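Local coordinates for protein fructosyl amine:oxygen oxidoreductase (Neosartorya fumigata, PDB 4WCT) that probably uses its bound FAD to oxidise fructosyl amines (Amadori products) with molecular oxygen, releasing the amine and so deglycating it, at residues 325-330 against 451-456. Numbering follows the deposited sequence. Where two conformers were deposited one is given.
Sequences KHQIPL and QWTKIG
Gln327 OE1 is gripped twice from the chain's C-terminal tail: Thr453 OG1 donates to it at 2.7 Å, in the carbonyl plane and on a lone pair, while Ile455 N comes in tilted from that plane. The tail segment 451-456 is thereby bound to the loop that leads into helix 330-343 of this member of the FAD-dependent oxidoreductase family, a worked example of one side-chain amide pairing with both the N-H and the C=O of a single residue, much as a neighbouring strand's backbone can. The amide's other end, Gln327 NE2, donates to Ile455 O at 3.0 Å, in the Gln327 amide plane and on a lone pair, fixing the amide's rotation. The bend at chi2 (-61°) brings the amide to Ile455.

Thr453 OG1 links the two sides, since it also accepts from Ile328 N at 3.0 Å. The backbones join directly too, in a single beta bridge between Pro329 and Trp452: Thr453 N donates to Ile328 O, and Leu330 N to Gln451 O.

Beside this polar seam, Pro329 CG lies over one face of the Trp452 six-membered ring, and on the opposite face Lys325 CD sits 3.6 Å from its centroid. Ile357 of strand 352-362 also touches the Trp452 side chain. The lysine bends at chi4 (86°), and Lys325 NZ makes a cation-pi contact 4.9 Å from the centroid of the Trp452 five-membered ring.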
loop_
_atom_site.group_PDB
_atom_site.type_symbol
_atom_site.label_atom_id
_atom_site.label_comp_id
_atom_site.label_asym_id
_atom_site.label_seq_id
_atom_site.Cartn_x
_atom_site.Cartn_y
_atom_site.Cartn_z
ATOM N N LYS A 325 9.934 -3.579 -12.350
ATOM C CA LYS A 325 9.772 -4.520 -13.449
ATOM C C LYS A 325 8.302 -4.731 -13.765
ATOM O O LYS A 325 7.500 -5.003 -12.848
ATOM C CB LYS A 325 10.419 -5.869 -13.119
ATOM C CG LYS A 325 10.654 -6.746 -14.327
ATOM C CD LYS A 325 11.735 -7.776 -14.062
ATOM C CE LYS A 325 11.881 -8.733 -15.221
ATOM N NZ LYS A 325 12.793 -8.243 -16.274
ATOM N N HIS A 326 7.969 -4.577 -15.054
ATOM C CA HIS A 326 6.651 -4.872 -15.588
ATOM C C HIS A 326 6.523 -6.310 -16.091
ATOM O O HIS A 326 6.158 -6.557 -17.241
ATOM C CB HIS A 326 6.290 -3.884 -16.673
ATOM C CG HIS A 326 5.901 -2.549 -16.132
ATOM N ND1 HIS A 326 5.243 -1.611 -16.902
ATOM C CD2 HIS A 326 5.820 -2.106 -14.854
ATOM C CE1 HIS A 326 4.889 -0.593 -16.131
ATOM N NE2 HIS A 326 5.302 -0.839 -14.900
ATOM N N GLN A 327 7.007 -7.219 -15.262
ATOM C CA GLN A 327 6.720 -8.660 -15.371
ATOM C C GLN A 327 6.618 -9.181 -13.945
ATOM O O GLN A 327 6.964 -8.473 -13.007
ATOM C CB GLN A 327 7.876 -9.406 -16.085
ATOM C CG GLN A 327 8.238 -8.958 -17.507
ATOM C CD GLN A 327 7.145 -9.089 -18.543
ATOM O OE1 GLN A 327 6.131 -9.762 -18.352
ATOM N NE2 GLN A 327 7.377 -8.449 -19.704
ATOM N N ILE A 328 6.205 -10.439 -13.777
ATOM C CA ILE A 328 6.245 -11.097 -12.479
ATOM C C ILE A 328 6.905 -12.458 -12.619
ATOM O O ILE A 328 7.017 -12.978 -13.755
ATOM C CB ILE A 328 4.841 -11.271 -11.822
ATOM C CG1 ILE A 328 3.927 -12.149 -12.683
ATOM C CG2 ILE A 328 4.251 -9.884 -11.505
ATOM C CD1 ILE A 328 2.543 -12.346 -12.094
ATOM N N PRO A 329 7.416 -12.995 -11.507
ATOM C CA PRO A 329 7.971 -14.331 -11.658
ATOM C C PRO A 329 6.938 -15.325 -12.174
ATOM O O PRO A 329 5.757 -15.265 -11.827
ATOM C CB PRO A 329 8.457 -14.679 -10.245
ATOM C CG PRO A 329 8.756 -13.348 -9.629
ATOM C CD PRO A 329 7.646 -12.466 -10.146
ATOM N N LEU A 330 7.403 -16.282 -12.960
ATOM C CA LEU A 330 6.517 -17.323 -13.484
ATOM C C LEU A 330 5.791 -18.037 -12.348
ATOM O O LEU A 330 4.660 -18.522 -12.538
ATOM C CB LEU A 330 7.312 -18.303 -14.330
ATOM C CG LEU A 330 7.830 -17.731 -15.662
ATOM C CD1 LEU A 330 8.771 -18.721 -16.322
ATOM C CD2 LEU A 330 6.693 -17.372 -16.598
ATOM N N GLN A 451 13.069 -16.617 -15.636
ATOM C CA GLN A 451 12.019 -17.134 -14.776
ATOM C C GLN A 451 10.885 -16.101 -14.608
ATOM O O GLN A 451 10.156 -16.168 -13.624
ATOM C CB GLN A 451 12.628 -17.437 -13.401
ATOM C CG GLN A 451 11.676 -17.984 -12.342
ATOM C CD GLN A 451 11.101 -19.321 -12.712
ATOM O OE1 GLN A 451 11.608 -20.001 -13.613
ATOM N NE2 GLN A 451 9.996 -19.700 -12.050
ATOM N N TRP A 452 10.762 -15.160 -15.540
ATOM C CA TRP A 452 9.744 -14.100 -15.454
ATOM C C TRP A 452 8.736 -14.256 -16.594
ATOM O O TRP A 452 9.041 -14.840 -17.642
ATOM C CB TRP A 452 10.420 -12.734 -15.539
ATOM C CG TRP A 452 11.279 -12.421 -14.401
ATOM C CD1 TRP A 452 12.564 -12.844 -14.197
ATOM C CD2 TRP A 452 10.949 -11.595 -13.285
ATOM N NE1 TRP A 452 13.066 -12.292 -13.052
ATOM C CE2 TRP A 452 12.099 -11.518 -12.468
ATOM C CE3 TRP A 452 9.842 -10.806 -12.952
ATOM C CZ2 TRP A 452 12.145 -10.722 -11.323
ATOM C CZ3 TRP A 452 9.900 -10.027 -11.834
ATOM C CH2 TRP A 452 11.033 -9.982 -11.024
ATOM N N THR A 453 7.543 -13.678 -16.422
ATOM C CA THR A 453 6.624 -13.521 -17.528
ATOM C C THR A 453 7.295 -12.712 -18.648
ATOM O O THR A 453 8.292 -11.994 -18.425
ATOM C CB THR A 453 5.296 -12.853 -17.087
ATOM O OG1 THR A 453 5.560 -11.596 -16.448
ATOM C CG2 THR A 453 4.540 -13.754 -16.101
ATOM N N LYS A 454 6.747 -12.879 -19.847
ATOM C CA LYS A 454 7.303 -12.300 -21.069
ATOM C C LYS A 454 6.199 -11.598 -21.838
ATOM O O LYS A 454 6.191 -11.558 -23.067
ATOM C CB LYS A 454 8.022 -13.392 -21.882
ATOM C CG LYS A 454 9.270 -13.881 -21.152
ATOM C CD LYS A 454 9.698 -15.292 -21.578
ATOM C CE LYS A 454 10.836 -15.811 -20.679
ATOM N NZ LYS A 454 10.345 -16.531 -19.452
ATOM N N ILE A 455 5.408 -10.833 -21.094
ATOM C CA ILE A 455 4.306 -10.107 -21.680
ATOM C C ILE A 455 4.863 -9.010 -22.567
ATOM O O ILE A 455 5.710 -8.246 -22.146
ATOM C CB ILE A 455 3.388 -9.496 -20.592
ATOM C CG1 ILE A 455 2.794 -10.620 -19.730
ATOM C CG2 ILE A 455 2.254 -8.697 -21.237
ATOM C CD1 ILE A 455 2.350 -10.152 -18.360
ATOM N N GLY A 456 4.375 -8.961 -23.808
ATOM C CA GLY A 456 4.800 -7.928 -24.757
ATOM C C GLY A 456 6.190 -8.161 -25.366
ATOM O O GLY A 456 6.691 -7.310 -26.091
#